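Local coordinates for protein phenazine-1-carboxylate N-methyltransferase (PDB 2IP2) that transfers a methyl group from S-adenosyl-L-methionine to phenazine-1-carboxylate, giving 5-methylphenazine-1-carboxylate on the pathway to the virulence pigment pyocyanin, at residues E92-F106 / A142-L155. Numbering follows the deposited sequence.
Sequences EGSFRDMVLFYGEEF and AGRRFLLAMKASNL
The packing of helix 96-102 on helix 142-150, within one subunit of an O-methyltransferase-type homodimer, centres on F101, a knob in the hole formed by A142, R145, F146 and A149. With CG anti to the backbone N (chi1 -163°), the F101 ring reaches across the groove; one face takes F146 CD1, 3.7 Å from F101 CE1 and displaced toward the rim, and the two ring planes meet obliquely at 54°. Beside this knob R145 grips E105 end-on: NH1 donates to OE1 at 3.0 Å and NH2 to OE2 at 2.7 Å. Both oxygens lie almost in the guanidinium plane and are met on their syn sides, which fixes the rotation of the arginine tip; Y135 OH also bonds E105 OE2. The axes of helices 96-102 and 142-150 approach to 7.3 Å at 127°, consistent with the small A149 at the crossing, whose CB lies 3.6 Å from M98 CA. In the homodimer of this cation-independent O-methyltransferase family member, I13 of the second subunit packs on F95 and M98. A152 CB sits over the F95 face in a CH-pi contact and touches M98 SD, while L155 CD1 meets the ring edge at CE1 (3.5 Å). Toward L148, a water bridges D97 OD2 and L148 O, and the D97 carboxylate lies against the leucine's CB and CG.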
ATOM      1  N   GLU A  92      13.715 -17.235 -13.498  1.00 41.98           N
ATOM      2  CA  GLU A  92      15.011 -16.817 -12.927  1.00 43.23           C
ATOM      3  C   GLU A  92      15.115 -15.402 -12.354  1.00 43.07           C
ATOM      4  O   GLU A  92      15.452 -15.234 -11.157  1.00 44.06           O
ATOM      5  CB  GLU A  92      16.167 -17.096 -13.899  0.50 43.37           C
ATOM      6  CG  GLU A  92      16.995 -18.305 -13.487  0.50 44.75           C
ATOM      7  CD  GLU A  92      18.030 -17.988 -12.408  0.50 45.14           C
ATOM      8  OE1 GLU A  92      19.187 -18.440 -12.561  0.50 45.25           O
ATOM      9  OE2 GLU A  92      17.693 -17.308 -11.412  0.50 43.29           O
ATOM     10  N   GLY A  93      14.846 -14.388 -13.169  1.00 41.96           N
ATOM     11  CA  GLY A  93      15.057 -13.019 -12.704  1.00 42.50           C
ATOM     12  C   GLY A  93      13.802 -12.216 -12.402  1.00 41.86           C
ATOM     13  O   GLY A  93      13.750 -11.022 -12.692  1.00 42.64           O
ATOM     14  N   SER A  94      12.770 -12.867 -11.845  1.00 39.73           N
ATOM     15  CA  SER A  94      11.502 -12.154 -11.618  1.00 36.82           C
ATOM     16  C   SER A  94      11.523 -11.499 -10.235  1.00 35.34           C
ATOM     17  O   SER A  94      12.455 -11.695  -9.443  1.00 35.75           O
ATOM     18  CB  SER A  94      10.344 -13.135 -11.682  1.00 35.99           C
ATOM     19  OG  SER A  94      10.493 -14.073 -10.626  1.00 32.33           O
ATOM     20  N   PHE A  95      10.453 -10.762  -9.935  1.00 32.54           N
ATOM     21  CA  PHE A  95      10.235 -10.186  -8.586  1.00 29.51           C
ATOM     22  C   PHE A  95       9.494 -11.137  -7.643  1.00 28.14           C
ATOM     23  O   PHE A  95       9.191 -10.787  -6.478  1.00 24.13           O
ATOM     24  CB  PHE A  95       9.476  -8.885  -8.734  1.00 30.22           C
ATOM     25  CG  PHE A  95      10.314  -7.759  -9.269  1.00 33.77           C
ATOM     26  CD1 PHE A  95      11.480  -8.009  -9.970  1.00 38.22           C
ATOM     27  CD2 PHE A  95       9.948  -6.433  -9.049  1.00 42.22           C
ATOM     28  CE1 PHE A  95      12.259  -6.959 -10.470  1.00 42.02           C
ATOM     29  CE2 PHE A  95      10.744  -5.360  -9.537  1.00 40.05           C
ATOM     30  CZ  PHE A  95      11.888  -5.630 -10.250  1.00 39.86           C
ATOM     31  N   ARG A  96       9.250 -12.359  -8.143  1.00 25.58           N
ATOM     32  CA  ARG A  96       8.373 -13.300  -7.420  1.00 24.98           C
ATOM     33  C   ARG A  96       8.835 -13.529  -5.986  1.00 24.10           C
ATOM     34  O   ARG A  96       8.065 -13.357  -5.054  1.00 22.25           O
ATOM     35  CB  ARG A  96       8.241 -14.652  -8.156  1.00 22.67           C
ATOM     36  CG  ARG A  96       7.578 -15.705  -7.308  1.00 26.13           C
ATOM     37  CD  ARG A  96       7.333 -17.099  -8.022  1.00 26.08           C
ATOM     38  NE  ARG A  96       7.240 -18.132  -6.980  1.00 33.11           N
ATOM     39  CZ  ARG A  96       6.116 -18.535  -6.397  1.00 29.89           C
ATOM     40  NH1 ARG A  96       4.943 -18.050  -6.774  1.00 33.86           N
ATOM     41  NH2 ARG A  96       6.176 -19.459  -5.454  1.00 31.77           N
ATOM     42  N   ASP A  97      10.093 -13.947  -5.791  1.00 22.10           N
ATOM     43  CA  ASP A  97      10.561 -14.221  -4.430  1.00 23.43           C
ATOM     44  C   ASP A  97      10.637 -12.974  -3.578  1.00 22.50           C
ATOM     45  O   ASP A  97      10.539 -13.078  -2.371  1.00 23.39           O
ATOM     46  CB  ASP A  97      11.951 -14.854  -4.480  1.00 23.50           C
ATOM     47  CG  ASP A  97      11.868 -16.233  -5.088  1.00 29.61           C
ATOM     48  OD1 ASP A  97      11.005 -17.020  -4.601  1.00 33.10           O
ATOM     49  OD2 ASP A  97      12.559 -16.473  -6.079  1.00 29.95           O
ATOM     50  N   MET A  98      10.917 -11.838  -4.201  1.00 21.27           N
ATOM     51  CA  MET A  98      10.912 -10.552  -3.449  1.00 22.92           C
ATOM     52  C   MET A  98       9.487 -10.238  -2.938  1.00 22.76           C
ATOM     53  O   MET A  98       9.283  -9.945  -1.740  1.00 21.38           O
ATOM     54  CB  MET A  98      11.447  -9.400  -4.313  1.00 23.48           C
ATOM     55  CG  MET A  98      11.599  -8.082  -3.550  1.00 26.22           C
ATOM     56  SD  MET A  98      11.619  -6.650  -4.615  1.00 34.89           S
ATOM     57  CE  MET A  98       9.875  -6.705  -5.084  1.00 37.44           C
ATOM     58  N   VAL A  99       8.497 -10.368  -3.811  1.00 22.46           N
ATOM     59  CA  VAL A  99       7.073 -10.146  -3.401  1.00 22.27           C
ATOM     60  C   VAL A  99       6.680 -11.012  -2.189  1.00 21.89           C
ATOM     61  O   VAL A  99       6.038 -10.551  -1.227  1.00 22.31           O
ATOM     62  CB  VAL A  99       6.095 -10.398  -4.592  1.00 21.04           C
ATOM     63  CG1 VAL A  99       4.602 -10.440  -4.127  1.00 20.89           C
ATOM     64  CG2 VAL A  99       6.322  -9.337  -5.742  1.00 22.83           C
ATOM     65  N   LEU A 100       7.059 -12.288  -2.245  1.00 22.52           N
ATOM     66  CA  LEU A 100       6.722 -13.244  -1.173  1.00 22.31           C
ATOM     67  C   LEU A 100       7.380 -12.864   0.138  1.00 21.91           C
ATOM     68  O   LEU A 100       6.694 -12.803   1.150  1.00 21.14           O
ATOM     69  CB  LEU A 100       7.065 -14.694  -1.562  1.00 22.40           C
ATOM     70  CG  LEU A 100       6.236 -15.296  -2.732  1.00 23.65           C
ATOM     71  CD1 LEU A 100       6.834 -16.675  -3.147  1.00 25.88           C
ATOM     72  CD2 LEU A 100       4.706 -15.314  -2.396  1.00 24.85           C
ATOM     73  N   PHE A 101       8.683 -12.558   0.106  1.00 20.45           N
ATOM     74  CA  PHE A 101       9.416 -12.189   1.334  1.00 20.14           C
ATOM     75  C   PHE A 101       8.870 -10.882   1.889  1.00 19.78           C
ATOM     76  O   PHE A 101       8.622 -10.722   3.079  1.00 21.42           O
ATOM     77  CB  PHE A 101      10.916 -12.074   1.048  1.00 21.21           C
ATOM     78  CG  PHE A 101      11.748 -12.102   2.308  1.00 21.85           C
ATOM     79  CD1 PHE A 101      11.921 -10.939   3.043  1.00 20.16           C
ATOM     80  CD2 PHE A 101      12.252 -13.295   2.797  1.00 26.51           C
ATOM     81  CE1 PHE A 101      12.678 -10.929   4.236  1.00 20.45           C
ATOM     82  CE2 PHE A 101      12.999 -13.317   3.997  1.00 25.08           C
ATOM     83  CZ  PHE A 101      13.205 -12.108   4.711  1.00 23.07           C
ATOM     84  N   TYR A 102       8.555  -9.963   0.994  1.00 20.07           N
ATOM     85  CA  TYR A 102       8.075  -8.641   1.447  1.00 20.78           C
ATOM     86  C   TYR A 102       6.687  -8.743   2.054  1.00 20.84           C
ATOM     87  O   TYR A 102       6.355  -8.055   3.033  1.00 20.24           O
ATOM     88  CB  TYR A 102       8.074  -7.730   0.257  1.00 20.26           C
ATOM     89  CG  TYR A 102       9.438  -7.113  -0.053  1.00 22.02           C
ATOM     90  CD1 TYR A 102      10.650  -7.747   0.277  1.00 22.65           C
ATOM     91  CD2 TYR A 102       9.499  -5.896  -0.674  1.00 23.66           C
ATOM     92  CE1 TYR A 102      11.905  -7.108  -0.011  1.00 25.43           C
ATOM     93  CE2 TYR A 102      10.735  -5.258  -0.964  1.00 22.60           C
ATOM     94  CZ  TYR A 102      11.898  -5.867  -0.650  1.00 25.56           C
ATOM     95  OH  TYR A 102      13.092  -5.225  -0.987  1.00 27.47           O
ATOM     96  N   GLY A 103       5.894  -9.668   1.500  1.00 19.77           N
ATOM     97  CA  GLY A 103       4.517  -9.917   1.988  1.00 21.70           C
ATOM     98  C   GLY A 103       4.409 -10.842   3.186  1.00 22.95           C
ATOM     99  O   GLY A 103       3.311 -11.053   3.702  1.00 23.22           O
ATOM    100  N   GLU A 104       5.549 -11.324   3.671  1.00 22.20           N
ATOM    101  CA  GLU A 104       5.590 -12.235   4.824  1.00 21.65           C
ATOM    102  C   GLU A 104       6.428 -11.556   5.857  1.00 21.60           C
ATOM    103  O   GLU A 104       5.906 -10.726   6.595  1.00 21.17           O
ATOM    104  CB  GLU A 104       6.084 -13.617   4.379  1.00 21.75           C
ATOM    105  CG  GLU A 104       4.987 -14.326   3.547  1.00 19.67           C
ATOM    106  CD  GLU A 104       5.395 -15.592   2.746  1.00 27.66           C
ATOM    107  OE1 GLU A 104       6.545 -16.125   2.912  1.00 28.44           O
ATOM    108  OE2 GLU A 104       4.521 -16.024   1.928  1.00 28.44           O
ATOM    109  N   GLU A 105       7.757 -11.830   5.897  1.00 21.98           N
ATOM    110  CA  GLU A 105       8.597 -11.245   6.912  1.00 23.16           C
ATOM    111  C   GLU A 105       8.472  -9.707   6.995  1.00 21.50           C
ATOM    112  O   GLU A 105       8.393  -9.171   8.084  1.00 21.00           O
ATOM    113  CB  GLU A 105      10.047 -11.549   6.604  1.00 24.88           C
ATOM    114  CG  GLU A 105      10.532 -12.813   7.247  1.00 27.68           C
ATOM    115  CD  GLU A 105      10.212 -14.046   6.424  1.00 32.86           C
ATOM    116  OE1 GLU A 105       9.555 -13.930   5.358  1.00 28.73           O
ATOM    117  OE2 GLU A 105      10.674 -15.137   6.856  1.00 38.03           O
ATOM    118  N   PHE A 106       8.531  -9.005   5.866  1.00 20.42           N
ATOM    119  CA  PHE A 106       8.455  -7.533   5.985  1.00 19.60           C
ATOM    120  C   PHE A 106       7.060  -6.951   6.243  1.00 18.87           C
ATOM    121  O   PHE A 106       6.923  -5.839   6.780  1.00 19.42           O
ATOM    122  CB  PHE A 106       9.120  -6.857   4.824  1.00 20.48           C
ATOM    123  CG  PHE A 106      10.625  -7.043   4.810  1.00 19.64           C
ATOM    124  CD1 PHE A 106      11.343  -7.271   6.022  1.00 18.33           C
ATOM    125  CD2 PHE A 106      11.319  -6.959   3.589  1.00 23.17           C
ATOM    126  CE1 PHE A 106      12.782  -7.369   5.991  1.00 22.73           C
ATOM    127  CE2 PHE A 106      12.718  -7.086   3.541  1.00 24.63           C
ATOM    128  CZ  PHE A 106      13.450  -7.248   4.738  1.00 19.86           C
ATOM    129  N   ALA A 142      15.075 -19.015   5.845  1.00 30.38           N
ATOM    130  CA  ALA A 142      14.782 -17.571   5.736  1.00 30.09           C
ATOM    131  C   ALA A 142      15.937 -16.902   4.992  1.00 28.73           C
ATOM    132  O   ALA A 142      15.744 -16.108   4.050  1.00 28.05           O
ATOM    133  CB  ALA A 142      14.589 -16.972   7.123  1.00 29.66           C
ATOM    134  N   GLY A 143      17.144 -17.284   5.372  1.00 27.79           N
ATOM    135  CA  GLY A 143      18.335 -16.822   4.670  1.00 27.42           C
ATOM    136  C   GLY A 143      18.295 -17.121   3.165  1.00 27.70           C
ATOM    137  O   GLY A 143      18.550 -16.231   2.351  1.00 26.99           O
ATOM    138  N   ARG A 144      17.988 -18.372   2.810  1.00 26.91           N
ATOM    139  CA  ARG A 144      17.751 -18.768   1.416  1.00 27.80           C
ATOM    140  C   ARG A 144      16.705 -17.898   0.705  1.00 26.88           C
ATOM    141  O   ARG A 144      16.936 -17.362  -0.381  1.00 26.74           O
ATOM    142  CB  ARG A 144      17.269 -20.230   1.383  0.50 27.71           C
ATOM    143  CG  ARG A 144      17.090 -20.842  -0.029  0.50 28.00           C
ATOM    144  CD  ARG A 144      16.440 -22.241   0.050  0.50 28.86           C
ATOM    145  NE  ARG A 144      15.070 -22.219   0.587  0.50 28.65           N
ATOM    146  CZ  ARG A 144      14.002 -21.789  -0.089  0.50 28.82           C
ATOM    147  NH1 ARG A 144      14.131 -21.353  -1.328  0.50 24.89           N
ATOM    148  NH2 ARG A 144      12.794 -21.826   0.472  0.50 27.13           N
ATOM    149  N   ARG A 145      15.559 -17.739   1.331  1.00 25.55           N
ATOM    150  CA  ARG A 145      14.514 -16.883   0.732  1.00 24.69           C
ATOM    151  C   ARG A 145      14.898 -15.424   0.568  1.00 24.03           C
ATOM    152  O   ARG A 145      14.469 -14.721  -0.422  1.00 23.65           O
ATOM    153  CB  ARG A 145      13.266 -17.005   1.560  1.00 24.30           C
ATOM    154  CG  ARG A 145      12.556 -18.379   1.338  1.00 28.80           C
ATOM    155  CD  ARG A 145      11.208 -18.409   2.049  1.00 31.40           C
ATOM    156  NE  ARG A 145      11.339 -18.461   3.498  1.00 33.64           N
ATOM    157  CZ  ARG A 145      11.052 -17.427   4.286  1.00 33.46           C
ATOM    158  NH1 ARG A 145      10.595 -16.300   3.752  1.00 37.74           N
ATOM    159  NH2 ARG A 145      11.222 -17.517   5.595  1.00 34.57           N
ATOM    160  N   PHE A 146      15.689 -14.922   1.514  1.00 23.91           N
ATOM    161  CA  PHE A 146      16.050 -13.499   1.424  1.00 24.55           C
ATOM    162  C   PHE A 146      16.985 -13.263   0.237  1.00 25.01           C
ATOM    163  O   PHE A 146      16.869 -12.230  -0.493  1.00 25.73           O
ATOM    164  CB  PHE A 146      16.631 -12.942   2.746  1.00 23.62           C
ATOM    165  CG  PHE A 146      16.953 -11.463   2.656  1.00 25.55           C
ATOM    166  CD1 PHE A 146      15.921 -10.549   2.433  1.00 28.99           C
ATOM    167  CD2 PHE A 146      18.257 -11.002   2.710  1.00 26.32           C
ATOM    168  CE1 PHE A 146      16.215  -9.170   2.263  1.00 26.14           C
ATOM    169  CE2 PHE A 146      18.526  -9.607   2.623  1.00 27.77           C
ATOM    170  CZ  PHE A 146      17.483  -8.740   2.393  1.00 28.49           C
ATOM    171  N   LEU A 147      17.919 -14.206   0.039  1.00 27.53           N
ATOM    172  CA  LEU A 147      18.831 -14.152  -1.084  1.00 27.82           C
ATOM    173  C   LEU A 147      18.037 -14.169  -2.403  1.00 28.32           C
ATOM    174  O   LEU A 147      18.304 -13.367  -3.288  1.00 28.19           O
ATOM    175  CB  LEU A 147      19.865 -15.307  -1.026  1.00 30.13           C
ATOM    176  CG  LEU A 147      20.963 -15.250   0.065  1.00 31.14           C
ATOM    177  CD1 LEU A 147      21.862 -16.465  -0.066  1.00 31.58           C
ATOM    178  CD2 LEU A 147      21.775 -13.946  -0.007  1.00 31.88           C
ATOM    179  N   LEU A 148      17.050 -15.057  -2.520  1.00 27.43           N
ATOM    180  CA  LEU A 148      16.183 -15.081  -3.699  1.00 28.85           C
ATOM    181  C   LEU A 148      15.420 -13.747  -3.845  1.00 28.44           C
ATOM    182  O   LEU A 148      15.218 -13.237  -4.946  1.00 28.05           O
ATOM    183  CB  LEU A 148      15.177 -16.244  -3.587  1.00 29.19           C
ATOM    184  CG  LEU A 148      15.318 -17.650  -4.194  1.00 31.95           C
ATOM    185  CD1 LEU A 148      16.682 -17.973  -4.667  1.00 36.47           C
ATOM    186  CD2 LEU A 148      14.618 -18.762  -3.259  1.00 30.57           C
ATOM    187  N   ALA A 149      15.000 -13.177  -2.733  1.00 27.26           N
ATOM    188  CA  ALA A 149      14.328 -11.869  -2.823  1.00 28.64           C
ATOM    189  C   ALA A 149      15.287 -10.768  -3.301  1.00 29.56           C
ATOM    190  O   ALA A 149      14.889  -9.843  -4.023  1.00 30.15           O
ATOM    191  CB  ALA A 149      13.744 -11.512  -1.527  1.00 27.97           C
ATOM    192  N   MET A 150      16.553 -10.851  -2.883  1.00 29.88           N
ATOM    193  CA  MET A 150      17.551  -9.824  -3.262  1.00 31.29           C
ATOM    194  C   MET A 150      17.944  -9.922  -4.741  1.00 33.60           C
ATOM    195  O   MET A 150      18.412  -8.950  -5.343  1.00 34.18           O
ATOM    196  CB  MET A 150      18.764  -9.959  -2.357  1.00 31.28           C
ATOM    197  CG  MET A 150      18.530  -9.421  -0.981  1.00 32.53           C
ATOM    198  SD  MET A 150      17.926  -7.716  -0.963  1.00 37.55           S
ATOM    199  CE  MET A 150      19.346  -6.810  -1.649  1.00 45.58           C
ATOM    200  N   LYS A 151      17.690 -11.079  -5.344  1.00 35.16           N
ATOM    201  CA  LYS A 151      17.848 -11.217  -6.793  1.00 37.14           C
ATOM    202  C   LYS A 151      17.045 -10.232  -7.648  1.00 38.56           C
ATOM    203  O   LYS A 151      17.449  -9.945  -8.801  1.00 37.81           O
ATOM    204  CB  LYS A 151      17.575 -12.650  -7.220  1.00 37.49           C
ATOM    205  CG  LYS A 151      18.717 -13.597  -6.848  1.00 36.40           C
ATOM    206  CD  LYS A 151      18.497 -14.896  -7.569  1.00 39.39           C
ATOM    207  CE  LYS A 151      19.779 -15.633  -7.818  1.00 41.86           C
ATOM    208  NZ  LYS A 151      19.494 -17.000  -8.422  1.00 44.10           N
ATOM    209  N   ALA A 152      15.937  -9.693  -7.116  1.00 39.27           N
ATOM    210  CA  ALA A 152      15.163  -8.695  -7.871  1.00 42.20           C
ATOM    211  C   ALA A 152      16.060  -7.503  -8.252  1.00 43.90           C
ATOM    212  O   ALA A 152      15.882  -6.872  -9.305  1.00 45.15           O
ATOM    213  CB  ALA A 152      13.930  -8.234  -7.071  1.00 41.82           C
ATOM    214  N   SER A 153      17.057  -7.246  -7.417  1.00 45.46           N
ATOM    215  CA  SER A 153      18.021  -6.152  -7.629  1.00 47.26           C
ATOM    216  C   SER A 153      19.173  -6.488  -8.596  1.00 47.23           C
ATOM    217  O   SER A 153      19.998  -5.632  -8.903  1.00 47.67           O
ATOM    218  CB  SER A 153      18.523  -5.626  -6.277  1.00 47.73           C
ATOM    219  OG  SER A 153      17.524  -4.784  -5.694  1.00 51.37           O
ATOM    220  N   ASN A 154      19.188  -7.722  -9.108  1.00 46.94           N
ATOM    221  CA  ASN A 154      20.034  -8.085 -10.247  1.00 46.21           C
ATOM    222  C   ASN A 154      19.708  -7.234 -11.472  1.00 46.45           C
ATOM    223  O   ASN A 154      20.519  -7.129 -12.397  1.00 44.52           O
ATOM    224  CB  ASN A 154      19.922  -9.591 -10.571  1.00 46.30           C
ATOM    225  CG  ASN A 154      20.665 -10.470  -9.539  1.00 46.31           C
ATOM    226  OD1 ASN A 154      21.272  -9.962  -8.586  1.00 44.13           O
ATOM    227  ND2 ASN A 154      20.600 -11.785  -9.724  1.00 45.13           N
ATOM    228  N   LEU A 155      18.526  -6.598 -11.445  1.00 45.93           N
ATOM    229  CA  LEU A 155      18.169  -5.604 -12.461  1.00 45.64           C
ATOM    230  C   LEU A 155      19.257  -4.527 -12.557  1.00 44.18           C
ATOM    231  O   LEU A 155      19.658  -4.133 -13.659  1.00 44.88           O
ATOM    232  CB  LEU A 155      16.797  -4.964 -12.175  1.00 45.42           C
ATOM    233  CG  LEU A 155      15.563  -5.493 -12.918  1.00 48.33           C
ATOM    234  CD1 LEU A 155      15.113  -6.865 -12.426  1.00 52.62           C
ATOM    235  CD2 LEU A 155      14.400  -4.505 -12.849  1.00 46.12           C
TER
HETATM  236  O   HOH W   1      12.766 -11.808  -6.407  1.00 31.11           O
HETATM  237  O   HOH W   2      14.574 -15.030  -7.030  1.00 30.89           O
HETATM  238  O   HOH W   3      11.148 -15.279  -0.918  1.00 32.54           O